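Local coordinates for uncharacterized protein (Shigella flexneri 5a str. M90T, PDB 5EUR), which is of unknown function, though tentatively linked to glutathione S-transferases, and forms an assembly of three chains in the crystal, at residues G65-G68 with K69-W73; S45-A48 with N49-I53; A75-A79 with Q80-E84; L26-K29 with Y30-I34; A11-D15 with K16-L20. One frame throughout, in Å; residues are numbered along the deposited sequence.

Contact 1 (G65-G68 with K69-W73); sequences GDYG and KYSRW
The backbone of Y67 and G68 turns from loop into the first turn of helix 68-75, S71 N donating to Y67 O at 3.1 Å and R72 N to G68 O at 2.9 Å; G68 makes the turn with a positive phi of 50°. S71 aims its hydroxyl back over the loop. With OG opposite its own carbonyl carbon (chi1 -69°), the oxygen accepts from Y67 N at 2.8 Å, a somewhat bent bond of 143°, and also bonds to A64 O. R72 folds at chi3 to lay its guanidinium over the peptide of G68, whose carbon C sits 3.6 Å above that plane, towards the rim. The tyrosine side chains come nearest at Y67 CB and Y70 CB, 4.4 Å apart; Y67 OH bonds to T32 O and Y70 OH to G44 O. As A64 O can only accept, the S71 hydroxyl must give its proton there and receive from Y67 N, so one buried side chain ties two loop peptides to the helix.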
loop_
_atom_site.group_PDB
_atom_site.type_symbol
_atom_site.label_atom_id
_atom_site.label_comp_id
_atom_site.label_asym_id
_atom_site.label_seq_id
_atom_site.Cartn_x
_atom_site.Cartn_y
_atom_site.Cartn_z
ATOM N N GLY A 65 -15.186 -7.461 9.484
ATOM C CA GLY A 65 -14.951 -8.212 10.695
ATOM C C GLY A 65 -13.626 -8.936 10.780
ATOM O O GLY A 65 -13.364 -9.609 11.782
ATOM N N ASP A 66 -12.759 -8.810 9.773
ATOM C CA ASP A 66 -11.549 -9.610 9.672
ATOM C C ASP A 66 -10.328 -8.951 10.314
ATOM O O ASP A 66 -9.198 -9.358 10.006
ATOM C CB ASP A 66 -11.222 -9.906 8.205
ATOM C CG ASP A 66 -10.681 -11.305 8.003
ATOM O OD1 ASP A 66 -11.012 -12.189 8.814
ATOM O OD2 ASP A 66 -9.882 -11.513 7.065
ATOM N N TYR A 67 -10.516 -7.957 11.175
ATOM C CA TYR A 67 -9.412 -7.113 11.638
ATOM C C TYR A 67 -9.352 -7.024 13.158
ATOM O O TYR A 67 -9.184 -5.939 13.731
ATOM C CB TYR A 67 -9.506 -5.736 10.995
ATOM C CG TYR A 67 -9.470 -5.864 9.493
ATOM C CD1 TYR A 67 -8.260 -6.026 8.824
ATOM C CD2 TYR A 67 -10.642 -5.873 8.746
ATOM C CE1 TYR A 67 -8.218 -6.185 7.451
ATOM C CE2 TYR A 67 -10.610 -6.022 7.373
ATOM C CZ TYR A 67 -9.398 -6.173 6.732
ATOM O OH TYR A 67 -9.379 -6.322 5.367
ATOM N N GLY A 68 -9.512 -8.173 13.822
ATOM C CA GLY A 68 -9.205 -8.279 15.241
ATOM C C GLY A 68 -9.828 -7.196 16.100
ATOM O O GLY A 68 -11.031 -6.916 16.032
ATOM N N LYS A 69 -8.997 -6.583 16.945
ATOM C CA LYS A 69 -9.497 -5.592 17.888
ATOM C C LYS A 69 -10.207 -4.443 17.180
ATOM O O LYS A 69 -11.207 -3.918 17.686
ATOM C CB LYS A 69 -8.348 -5.076 18.764
ATOM C CG LYS A 69 -7.339 -4.200 18.035
ATOM C CD LYS A 69 -6.231 -3.725 18.965
ATOM C CE LYS A 69 -5.156 -2.987 18.175
ATOM N NZ LYS A 69 -4.018 -2.509 19.031
ATOM N N TYR A 70 -9.713 -4.034 16.005
ATOM C CA TYR A 70 -10.378 -2.962 15.280
ATOM C C TYR A 70 -11.783 -3.387 14.882
ATOM O O TYR A 70 -12.726 -2.592 14.976
ATOM C CB TYR A 70 -9.560 -2.564 14.043
ATOM C CG TYR A 70 -8.197 -2.019 14.422
ATOM C CD1 TYR A 70 -8.070 -0.772 15.026
ATOM C CD2 TYR A 70 -7.041 -2.743 14.179
ATOM C CE1 TYR A 70 -6.824 -0.268 15.390
ATOM C CE2 TYR A 70 -5.801 -2.242 14.529
ATOM C CZ TYR A 70 -5.696 -1.016 15.137
ATOM O OH TYR A 70 -4.447 -0.544 15.494
ATOM N N SER A 71 -11.935 -4.644 14.446
ATOM C CA SER A 71 -13.275 -5.138 14.110
ATOM C C SER A 71 -14.184 -5.229 15.333
ATOM O O SER A 71 -15.378 -4.923 15.244
ATOM C CB SER A 71 -13.184 -6.497 13.436
ATOM O OG SER A 71 -12.604 -6.367 12.150
ATOM N N ARG A 72 -13.658 -5.685 16.466
ATOM C CA ARG A 72 -14.511 -5.799 17.647
ATOM C C ARG A 72 -14.964 -4.423 18.128
ATOM O O ARG A 72 -16.152 -4.223 18.440
ATOM C CB ARG A 72 -13.777 -6.587 18.735
ATOM C CG ARG A 72 -13.369 -7.981 18.247
ATOM C CD ARG A 72 -12.911 -8.926 19.356
ATOM N NE ARG A 72 -11.524 -8.701 19.755
ATOM C CZ ARG A 72 -10.474 -9.287 19.184
ATOM N NH1 ARG A 72 -10.647 -10.140 18.179
ATOM N NH2 ARG A 72 -9.249 -9.015 19.616
ATOM N N TRP A 73 -14.037 -3.451 18.147
ATOM C CA TRP A 73 -14.409 -2.064 18.406
ATOM C C TRP A 73 -15.502 -1.598 17.455
ATOM O O TRP A 73 -16.502 -1.020 17.886
ATOM C CB TRP A 73 -13.201 -1.127 18.265
ATOM C CG TRP A 73 -12.062 -1.324 19.198
ATOM C CD1 TRP A 73 -12.038 -2.076 20.337
ATOM C CD2 TRP A 73 -10.776 -0.683 19.111
ATOM N NE1 TRP A 73 -10.804 -1.966 20.947
ATOM C CE2 TRP A 73 -10.015 -1.119 20.211
ATOM C CE3 TRP A 73 -10.194 0.200 18.193
ATOM C CZ2 TRP A 73 -8.695 -0.700 20.425
ATOM C CZ3 TRP A 73 -8.886 0.633 18.411
ATOM C CH2 TRP A 73 -8.150 0.169 19.515
#

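Contact 2 (S45-A48 with N49-I53); sequences SDMA and NSNRI
The N51 amide lies face-on to the carbonyl of M47: M47 O stands 3.1 Å from N51 CG, almost straight above it, and 3.2 Å from N51 ND2, where the angle is too poor for a hydrogen bond. A second flat group, the D46 carboxylate, turns one face to N49, with N49 CB 3.7 Å from D46 CG and close to the plane normal; the carboxylate and the N49 amide are inclined by 61°. Both groups bond to S2 OG, through D46 OD2 and N49 ND2. The N51 position follows from its first torsion, chi1 -76°, which folds CG back along the helix beside the M47 chain, which runs straight to its sulfur and then bends; the two side chains point in the same direction, with M47 CG 3.7 Å from N51 ND2. Beneath these groups the first turn of helix 47-59 is closed by backbone bonds, S50 N to D46 O at 3.0 Å and N51 N to M47 O at 2.9 Å. On the inner side S50 packs against Y70 and W73 of helix 68-75. D46 holds the N-cap position, and its OD2 bonds to S2. That location would let the helix dipole steady its negative charge, while S2 fastens the N-terminal segment of the chain to the helix start.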
loop_
_atom_site.group_PDB
_atom_site.type_symbol
_atom_site.label_atom_id
_atom_site.label_comp_id
_atom_site.label_asym_id
_atom_site.label_seq_id
_atom_site.Cartn_x
_atom_site.Cartn_y
_atom_site.Cartn_z
ATOM N N SER A 45 -4.454 3.524 18.416
ATOM C CA SER A 45 -5.639 3.364 19.246
ATOM C C SER A 45 -6.696 4.425 18.954
ATOM O O SER A 45 -7.547 4.705 19.805
ATOM C CB SER A 45 -5.236 3.379 20.720
ATOM O OG SER A 45 -4.475 2.220 21.014
ATOM N N ASP A 46 -6.659 5.019 17.758
ATOM C CA ASP A 46 -7.611 6.038 17.332
ATOM C C ASP A 46 -8.856 5.343 16.784
ATOM O O ASP A 46 -9.075 5.221 15.572
ATOM C CB ASP A 46 -6.950 6.952 16.312
ATOM C CG ASP A 46 -7.783 8.142 15.963
ATOM O OD1 ASP A 46 -8.940 8.245 16.425
ATOM O OD2 ASP A 46 -7.257 8.990 15.219
ATOM N N MET A 47 -9.701 4.914 17.729
ATOM C CA MET A 47 -10.875 4.097 17.427
ATOM C C MET A 47 -11.871 4.823 16.532
ATOM O O MET A 47 -12.576 4.184 15.744
ATOM C CB MET A 47 -11.521 3.684 18.755
ATOM C CG MET A 47 -12.799 2.888 18.661
ATOM S SD MET A 47 -13.394 2.547 20.340
ATOM C CE MET A 47 -13.737 4.199 20.914
ATOM N N ALA A 48 -11.958 6.151 16.636
ATOM C CA ALA A 48 -12.842 6.895 15.745
ATOM C C ALA A 48 -12.401 6.744 14.293
ATOM O O ALA A 48 -13.229 6.523 13.393
ATOM C CB ALA A 48 -12.876 8.367 16.155
ATOM N N ASN A 49 -11.092 6.828 14.053
ATOM C CA ASN A 49 -10.576 6.696 12.694
ATOM C C ASN A 49 -10.751 5.274 12.184
ATOM O O ASN A 49 -11.178 5.063 11.036
ATOM C CB ASN A 49 -9.098 7.105 12.642
ATOM C CG ASN A 49 -8.606 7.342 11.225
ATOM O OD1 ASN A 49 -9.380 7.301 10.267
ATOM N ND2 ASN A 49 -7.303 7.595 11.082
ATOM N N SER A 50 -10.415 4.282 13.015
ATOM C CA SER A 50 -10.558 2.906 12.541
ATOM C C SER A 50 -12.026 2.562 12.309
ATOM O O SER A 50 -12.350 1.808 11.384
ATOM C CB SER A 50 -9.888 1.911 13.499
ATOM O OG SER A 50 -10.382 1.961 14.830
ATOM N N ASN A 51 -12.929 3.134 13.108
ATOM C CA ASN A 51 -14.348 2.919 12.850
ATOM C C ASN A 51 -14.751 3.480 11.500
ATOM O O ASN A 51 -15.513 2.835 10.771
ATOM C CB ASN A 51 -15.201 3.544 13.954
ATOM C CG ASN A 51 -15.206 2.727 15.221
ATOM O OD1 ASN A 51 -14.859 1.546 15.226
ATOM N ND2 ASN A 51 -15.602 3.359 16.322
ATOM N N ARG A 52 -14.261 4.685 11.150
ATOM C CA ARG A 52 -14.544 5.241 9.826
ATOM C C ARG A 52 -14.061 4.312 8.715
ATOM O O ARG A 52 -14.799 4.005 7.759
ATOM C CB ARG A 52 -13.883 6.616 9.672
ATOM C CG ARG A 52 -14.599 7.778 10.346
ATOM C CD ARG A 52 -13.814 9.092 10.131
ATOM N NE ARG A 52 -13.527 9.337 8.714
ATOM C CZ ARG A 52 -14.278 10.077 7.900
ATOM N NH1 ARG A 52 -15.371 10.671 8.352
ATOM N NH2 ARG A 52 -13.929 10.229 6.628
ATOM N N ILE A 53 -12.797 3.886 8.804
ATOM C CA ILE A 53 -12.250 2.987 7.792
ATOM C C ILE A 53 -13.139 1.761 7.631
ATOM O O ILE A 53 -13.502 1.374 6.513
ATOM C CB ILE A 53 -10.816 2.577 8.164
ATOM C CG1 ILE A 53 -9.880 3.786 8.073
ATOM C CG2 ILE A 53 -10.338 1.475 7.249
ATOM C CD1 ILE A 53 -8.555 3.558 8.816
#

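Contact 3 (A75-A79 with Q80-E84)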
loop_
_atom_site.group_PDB
_atom_site.type_symbol
_atom_site.label_atom_id
_atom_site.label_comp_id
_atom_site.label_asym_id
_atom_site.label_seq_id
_atom_site.Cartn_x
_atom_site.Cartn_y
_atom_site.Cartn_z
ATOM N N ALA A 75 -17.677 -3.276 15.666
ATOM C CA ALA A 75 -18.930 -4.015 15.806
ATOM C C ALA A 75 -19.719 -3.564 17.021
ATOM O O ALA A 75 -20.949 -3.712 17.049
ATOM C CB ALA A 75 -18.655 -5.515 15.893
ATOM N N GLN A 76 -19.044 -3.048 18.047
ATOM C CA GLN A 76 -19.775 -2.522 19.195
ATOM C C GLN A 76 -19.726 -0.997 19.287
ATOM O O GLN A 76 -19.886 -0.429 20.373
ATOM C CB GLN A 76 -19.274 -3.195 20.468
ATOM C CG GLN A 76 -19.526 -4.704 20.405
ATOM C CD GLN A 76 -18.573 -5.536 21.236
ATOM O OE1 GLN A 76 -18.885 -5.908 22.365
ATOM N NE2 GLN A 76 -17.403 -5.839 20.678
ATOM N N SER A 77 -19.571 -0.329 18.133
ATOM C CA SER A 77 -19.447 1.112 17.953
ATOM C C SER A 77 -20.782 1.721 17.515
ATOM O O SER A 77 -21.814 1.042 17.484
ATOM C CB SER A 77 -18.351 1.432 16.932
ATOM O OG SER A 77 -18.792 1.179 15.597
ATOM N N ASN A 78 -20.762 3.021 17.185
ATOM C CA ASN A 78 -21.964 3.802 16.885
ATOM C C ASN A 78 -22.896 3.079 15.921
ATOM O O ASN A 78 -22.576 2.872 14.740
ATOM C CB ASN A 78 -21.591 5.176 16.310
ATOM C CG ASN A 78 -22.807 5.974 15.828
ATOM O OD1 ASN A 78 -23.915 5.802 16.328
ATOM N ND2 ASN A 78 -22.590 6.863 14.864
ATOM N N ALA A 79 -24.076 2.724 16.436
ATOM C CA ALA A 79 -25.010 1.916 15.664
ATOM C C ALA A 79 -25.520 2.661 14.438
ATOM O O ALA A 79 -25.714 2.055 13.383
ATOM C CB ALA A 79 -26.174 1.463 16.547
ATOM N N GLN A 80 -25.759 3.972 14.551
ATOM C CA GLN A 80 -26.325 4.690 13.410
ATOM C C GLN A 80 -25.319 4.837 12.272
ATOM O O GLN A 80 -25.682 4.701 11.096
ATOM C CB GLN A 80 -26.852 6.061 13.823
ATOM C CG GLN A 80 -27.715 6.683 12.734
ATOM C CD GLN A 80 -28.679 5.678 12.107
ATOM O OE1 GLN A 80 -29.496 5.065 12.803
ATOM N NE2 GLN A 80 -28.563 5.476 10.793
ATOM N N GLU A 81 -24.058 5.140 12.589
ATOM C CA GLU A 81 -23.072 5.201 11.516
ATOM C C GLU A 81 -22.864 3.824 10.900
ATOM O O GLU A 81 -22.750 3.703 9.668
ATOM C CB GLU A 81 -21.748 5.776 12.016
ATOM C CG GLU A 81 -21.515 7.221 11.589
ATOM C CD GLU A 81 -21.456 7.385 10.077
ATOM O OE1 GLU A 81 -21.129 6.405 9.374
ATOM O OE2 GLU A 81 -21.748 8.495 9.586
ATOM N N ARG A 82 -22.844 2.775 11.737
ATOM C CA ARG A 82 -22.774 1.422 11.190
ATOM C C ARG A 82 -23.967 1.141 10.291
ATOM O O ARG A 82 -23.839 0.461 9.272
ATOM C CB ARG A 82 -22.708 0.370 12.297
ATOM C CG ARG A 82 -21.331 0.085 12.861
ATOM C CD ARG A 82 -21.343 -1.168 13.729
ATOM N NE ARG A 82 -21.934 -0.943 15.050
ATOM C CZ ARG A 82 -23.065 -1.498 15.473
ATOM N NH1 ARG A 82 -23.739 -2.325 14.687
ATOM N NH2 ARG A 82 -23.519 -1.232 16.691
ATOM N N GLN A 83 -25.143 1.652 10.658
ATOM C CA GLN A 83 -26.333 1.393 9.853
ATOM C C GLN A 83 -26.281 2.129 8.522
ATOM O O GLN A 83 -26.736 1.602 7.502
ATOM C CB GLN A 83 -27.590 1.774 10.640
ATOM C CG GLN A 83 -28.886 1.618 9.856
ATOM C CD GLN A 83 -29.120 0.211 9.338
ATOM O OE1 GLN A 83 -28.588 -0.765 9.870
ATOM N NE2 GLN A 83 -29.933 0.099 8.291
ATOM N N GLU A 84 -25.729 3.341 8.502
ATOM C CA GLU A 84 -25.533 4.026 7.227
ATOM C C GLU A 84 -24.591 3.228 6.336
ATOM O O GLU A 84 -24.821 3.096 5.124
ATOM C CB GLU A 84 -25.004 5.441 7.465
ATOM C CG GLU A 84 -26.034 6.380 8.094
ATOM C CD GLU A 84 -27.309 6.482 7.280
ATOM O OE1 GLU A 84 -27.219 6.658 6.043
ATOM O OE2 GLU A 84 -28.405 6.368 7.874
#
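R82 grips S77 O side-on with two nitrogens, NH2 at 3.0 Å and NE at 3.1 Å, and the oxygen lies within 11° of the guanidinium plane. The two donors do not meet the carbonyl alike: NH2 comes near its plane, NE from well above it. A second polar clasp starts helix 79-99, where N78 at the N-cap accepts from Q80 N through OD1 at 3.1 Å, again from above the amide plane. The helical bond from R82 N to N78 O, 3.0 Å long and nearly straight at 166°, holds the base of the arginine. Outward from these, the guanidinium is sandwiched. A75 O is centred over one face, 3.4 Å above the plane, and A79 CA covers part of the other; the bend at chi3 (-77°) swings the group back into this slot. N78 ND2 rests against E81 CB at 3.2 Å. Since A75 is the last helical residue of helix 68-75, the positive group sits among carbonyls at that helix's C-terminal end. Its charge probably gains from that end's partial negative charge, so a surface arginine joins the end of one helix to the beginning of the next.

Contact 4 (L26-K29 with Y30-I34); sequences LSTK and YFTEI
L26 spreads its two methyls against the rings of Y30 and F31 where strand 24-27 passes into helix 28-43, a strand-to-helix junction with S27 as N-cap. CD2 comes to 4.2 Å from Y30 CD2, and CD1 to 4.0 Å from F31 CD1, L26 and F31 crossing at about a right angle. Both rings have CG opposite the backbone N (176° for Y30, -176° for F31), which sends them off neighbouring sides of the first turn and leaves the leucine between them. The cap itself is made by S27 OG, which accepts from Y30 N at 3.1 Å with an angle of 151°; the same hydroxyl bonds to F22 O of the second subunit, so the helix start is pinned at an interface. Further along, F31 N meets S27 O at 3.0 Å and T32 N meets T28 O at 2.9 Å, both almost head-on to the carbonyl. T28 OG1 bonds to K16 O, which links the first turn of the helix to the hairpin. The Y30 side chain comes within about 3 Å of a bound magnesium ion, with a sulfate nearby. On the outer side K29 curls over T32, its NZ making a weak hydrogen bond to T32 OG1, while the aliphatic part of E33 leans on the helix backbone, E33 CG being 3.1 Å from K29 O.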
loop_
_atom_site.group_PDB
_atom_site.type_symbol
_atom_site.label_atom_id
_atom_site.label_comp_id
_atom_site.label_asym_id
_atom_site.label_seq_id
_atom_site.Cartn_x
_atom_site.Cartn_y
_atom_site.Cartn_z
ATOM N N LEU A 26 -6.639 -3.072 -7.792
ATOM C CA LEU A 26 -5.800 -3.942 -6.983
ATOM C C LEU A 26 -6.481 -5.293 -6.837
ATOM O O LEU A 26 -7.707 -5.370 -6.810
ATOM C CB LEU A 26 -5.571 -3.366 -5.576
ATOM C CG LEU A 26 -4.892 -2.009 -5.433
ATOM C CD1 LEU A 26 -5.062 -1.522 -3.993
ATOM C CD2 LEU A 26 -3.429 -2.172 -5.784
ATOM N N SER A 27 -5.692 -6.349 -6.677
ATOM C CA SER A 27 -6.321 -7.619 -6.329
ATOM C C SER A 27 -7.024 -7.456 -4.988
ATOM O O SER A 27 -6.524 -6.774 -4.085
ATOM C CB SER A 27 -5.301 -8.760 -6.268
ATOM O OG SER A 27 -4.590 -8.777 -5.045
ATOM N N THR A 28 -8.214 -8.050 -4.873
ATOM C CA THR A 28 -8.992 -7.889 -3.651
ATOM C C THR A 28 -8.221 -8.374 -2.439
ATOM O O THR A 28 -8.209 -7.706 -1.400
ATOM C CB THR A 28 -10.321 -8.631 -3.774
ATOM O OG1 THR A 28 -11.040 -8.091 -4.885
ATOM C CG2 THR A 28 -11.140 -8.472 -2.500
ATOM N N LYS A 29 -7.555 -9.526 -2.557
ATOM C CA LYS A 29 -6.827 -10.075 -1.417
ATOM C C LYS A 29 -5.647 -9.194 -1.024
ATOM O O LYS A 29 -5.358 -9.054 0.165
ATOM C CB LYS A 29 -6.362 -11.498 -1.730
ATOM C CG LYS A 29 -7.522 -12.463 -1.886
ATOM C CD LYS A 29 -8.156 -12.760 -0.540
ATOM C CE LYS A 29 -9.666 -12.764 -0.618
ATOM N NZ LYS A 29 -10.209 -11.520 0.018
ATOM N N TYR A 30 -4.952 -8.588 -1.991
ATOM C CA TYR A 30 -3.895 -7.649 -1.612
ATOM C C TYR A 30 -4.478 -6.479 -0.835
ATOM O O TYR A 30 -3.936 -6.066 0.200
ATOM C CB TYR A 30 -3.141 -7.142 -2.846
ATOM C CG TYR A 30 -2.106 -6.095 -2.506
ATOM C CD1 TYR A 30 -0.859 -6.458 -2.006
ATOM C CD2 TYR A 30 -2.379 -4.739 -2.679
ATOM C CE1 TYR A 30 0.086 -5.492 -1.691
ATOM C CE2 TYR A 30 -1.443 -3.772 -2.355
ATOM C CZ TYR A 30 -0.217 -4.159 -1.864
ATOM O OH TYR A 30 0.710 -3.200 -1.539
ATOM N N PHE A 31 -5.595 -5.934 -1.312
ATOM C CA PHE A 31 -6.198 -4.811 -0.605
ATOM C C PHE A 31 -6.628 -5.207 0.806
ATOM O O PHE A 31 -6.357 -4.486 1.770
ATOM C CB PHE A 31 -7.380 -4.267 -1.401
ATOM C CG PHE A 31 -7.998 -3.064 -0.784
ATOM C CD1 PHE A 31 -7.288 -1.868 -0.715
ATOM C CD2 PHE A 31 -9.277 -3.107 -0.269
ATOM C CE1 PHE A 31 -7.849 -0.738 -0.144
ATOM C CE2 PHE A 31 -9.839 -1.981 0.303
ATOM C CZ PHE A 31 -9.132 -0.801 0.366
ATOM N N THR A 32 -7.315 -6.346 0.956
ATOM C CA THR A 32 -7.854 -6.661 2.277
ATOM C C THR A 32 -6.802 -7.225 3.229
ATOM O O THR A 32 -6.876 -6.971 4.434
ATOM C CB THR A 32 -9.041 -7.623 2.165
ATOM O OG1 THR A 32 -8.619 -8.852 1.563
ATOM C CG2 THR A 32 -10.155 -6.990 1.337
ATOM N N GLU A 33 -5.819 -7.974 2.729
ATOM C CA GLU A 33 -4.819 -8.577 3.605
ATOM C C GLU A 33 -3.656 -7.635 3.918
ATOM O O GLU A 33 -3.113 -7.677 5.031
ATOM C CB GLU A 33 -4.273 -9.853 2.967
ATOM C CG GLU A 33 -5.329 -10.923 2.679
ATOM C CD GLU A 33 -5.714 -11.715 3.908
ATOM O OE1 GLU A 33 -5.146 -11.461 4.985
ATOM O OE2 GLU A 33 -6.594 -12.593 3.789
ATOM N N ILE A 34 -3.234 -6.805 2.956
ATOM C CA ILE A 34 -2.097 -5.912 3.182
ATOM C C ILE A 34 -2.555 -4.475 3.449
ATOM O O ILE A 34 -2.217 -3.880 4.484
ATOM C CB ILE A 34 -1.121 -5.945 1.988
ATOM C CG1 ILE A 34 -0.597 -7.365 1.755
ATOM C CG2 ILE A 34 0.026 -4.964 2.216
ATOM C CD1 ILE A 34 0.434 -7.820 2.764
#

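Contact 5 (A11-D15 with K16-L20)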
loop_
_atom_site.group_PDB
_atom_site.type_symbol
_atom_site.label_atom_id
_atom_site.label_comp_id
_atom_site.label_asym_id
_atom_site.label_seq_id
_atom_site.Cartn_x
_atom_site.Cartn_y
_atom_site.Cartn_z
ATOM N N ALA A 11 -14.802 0.110 -5.078
ATOM C CA ALA A 11 -15.776 -0.680 -5.817
ATOM C C ALA A 11 -15.229 -2.082 -5.990
ATOM O O ALA A 11 -14.076 -2.251 -6.395
ATOM C CB ALA A 11 -16.083 -0.057 -7.179
ATOM N N LEU A 12 -16.054 -3.079 -5.694
ATOM C CA LEU A 12 -15.678 -4.473 -5.862
ATOM C C LEU A 12 -16.080 -4.935 -7.258
ATOM O O LEU A 12 -17.182 -4.636 -7.729
ATOM C CB LEU A 12 -16.358 -5.319 -4.779
ATOM C CG LEU A 12 -16.070 -6.807 -4.605
ATOM C CD1 LEU A 12 -14.591 -7.048 -4.393
ATOM C CD2 LEU A 12 -16.840 -7.336 -3.404
ATOM N N SER A 13 -15.175 -5.642 -7.926
ATOM C CA SER A 13 -15.425 -6.120 -9.278
ATOM C C SER A 13 -16.536 -7.168 -9.280
ATOM O O SER A 13 -16.829 -7.804 -8.267
ATOM C CB SER A 13 -14.151 -6.717 -9.884
ATOM O OG SER A 13 -13.811 -7.967 -9.290
ATOM N N ALA A 14 -17.142 -7.363 -10.456
ATOM C CA ALA A 14 -18.240 -8.321 -10.561
ATOM C C ALA A 14 -17.788 -9.728 -10.184
ATOM O O ALA A 14 -18.504 -10.448 -9.478
ATOM C CB ALA A 14 -18.818 -8.295 -11.975
ATOM N N ASP A 15 -16.596 -10.133 -10.620
ATOM C CA ASP A 15 -16.099 -11.447 -10.231
ATOM C C ASP A 15 -15.443 -11.450 -8.858
ATOM O O ASP A 15 -14.954 -12.499 -8.427
ATOM C CB ASP A 15 -15.137 -12.000 -11.294
ATOM C CG ASP A 15 -13.876 -11.166 -11.464
ATOM O OD1 ASP A 15 -13.558 -10.324 -10.597
ATOM O OD2 ASP A 15 -13.190 -11.364 -12.487
ATOM N N LYS A 16 -15.428 -10.302 -8.173
ATOM C CA LYS A 16 -14.915 -10.081 -6.822
ATOM C C LYS A 16 -13.404 -10.211 -6.724
ATOM O O LYS A 16 -12.866 -10.120 -5.613
ATOM C CB LYS A 16 -15.541 -11.017 -5.774
ATOM C CG LYS A 16 -17.035 -11.308 -5.930
ATOM C CD LYS A 16 -17.886 -10.213 -5.308
ATOM C CE LYS A 16 -19.351 -10.639 -5.162
ATOM N NZ LYS A 16 -19.981 -11.024 -6.459
ATOM N N GLU A 17 -12.694 -10.418 -7.831
ATOM C CA GLU A 17 -11.264 -10.679 -7.720
ATOM C C GLU A 17 -10.435 -9.407 -7.602
ATOM O O GLU A 17 -9.291 -9.481 -7.138
ATOM C CB GLU A 17 -10.772 -11.513 -8.903
ATOM C CG GLU A 17 -11.242 -12.962 -8.834
ATOM C CD GLU A 17 -10.681 -13.822 -9.950
ATOM O OE1 GLU A 17 -9.912 -13.302 -10.788
ATOM O OE2 GLU A 17 -11.005 -15.029 -9.980
ATOM N N THR A 18 -10.969 -8.256 -8.001
ATOM C CA THR A 18 -10.251 -6.995 -7.839
ATOM C C THR A 18 -11.158 -5.938 -7.222
ATOM O O THR A 18 -12.386 -6.057 -7.201
ATOM C CB THR A 18 -9.680 -6.464 -9.173
ATOM O OG1 THR A 18 -10.747 -6.191 -10.091
ATOM C CG2 THR A 18 -8.684 -7.447 -9.790
ATOM N N VAL A 19 -10.521 -4.886 -6.710
ATOM C CA VAL A 19 -11.210 -3.706 -6.229
ATOM C C VAL A 19 -10.633 -2.520 -6.985
ATOM O O VAL A 19 -9.508 -2.561 -7.491
ATOM C CB VAL A 19 -11.062 -3.503 -4.701
ATOM C CG1 VAL A 19 -11.841 -4.588 -3.935
ATOM C CG2 VAL A 19 -9.612 -3.563 -4.301
ATOM N N LEU A 20 -11.441 -1.474 -7.077
ATOM C CA LEU A 20 -11.051 -0.184 -7.628
ATOM C C LEU A 20 -11.117 0.816 -6.484
ATOM O O LEU A 20 -12.203 1.104 -5.964
ATOM C CB LEU A 20 -11.970 0.210 -8.784
ATOM C CG LEU A 20 -11.599 1.496 -9.513
ATOM C CD1 LEU A 20 -10.295 1.292 -10.263
ATOM C CD2 LEU A 20 -12.721 1.851 -10.474
#
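A11 and L20 form a hydrogen-bonded antiparallel pair at the open end of the beta hairpin of strands 10-12 and 18-21, A11 N to L20 O at 2.9 Å and L20 N to A11 O at 2.8 Å. K16 closes a type I turn at the other end, its N donating to S13 O at 2.9 Å, and its positive phi (68°), following the turn, helps bring the chain back toward strand 18-21; its bent side chain then lays CD on L12 CD2, 3.6 Å away, while NZ reaches Q96. D15 OD1 is approached from opposite faces of the carboxylate, by S13 OG at 2.7 Å and by E17 N at 2.9 Å, the latter an Asx turn. S13 OG in turn accepts from T18 N in a nearly straight 172° bond. The relay T18 N to S13 OG to D15 OD1 thus locks the loop from inside. D15 OD2 and E17 OE1, 4.2 Å apart, should repel mildly, and R126 of the third subunit, salt-bridged to D15 OD1, probably offsets that charge.

Overall arrangement
The five local contacts run along one chain from the hairpin to the long helix. Contacts 5 and 4, with centres 10 Å apart, share the three-stranded sheet, V19 N bonding to L26 O at 2.9 Å. Contact 4 reaches contact 1, centres about 17 Å away, through Y67 OH and T32 O, 2.7 Å apart. Contacts 1, 2 and 3 gather at the other end: W73 packs on M47, and N51 ND2 lies 3.4 Å from S77 CB. Contact 3 is farthest from the hairpin, its centre 25 Å from that of contact 5. The magnesium ion sits beside contact 4, whereas Y67 of contact 1 is about 13 Å from it and V19 of contact 5 about 10 Å.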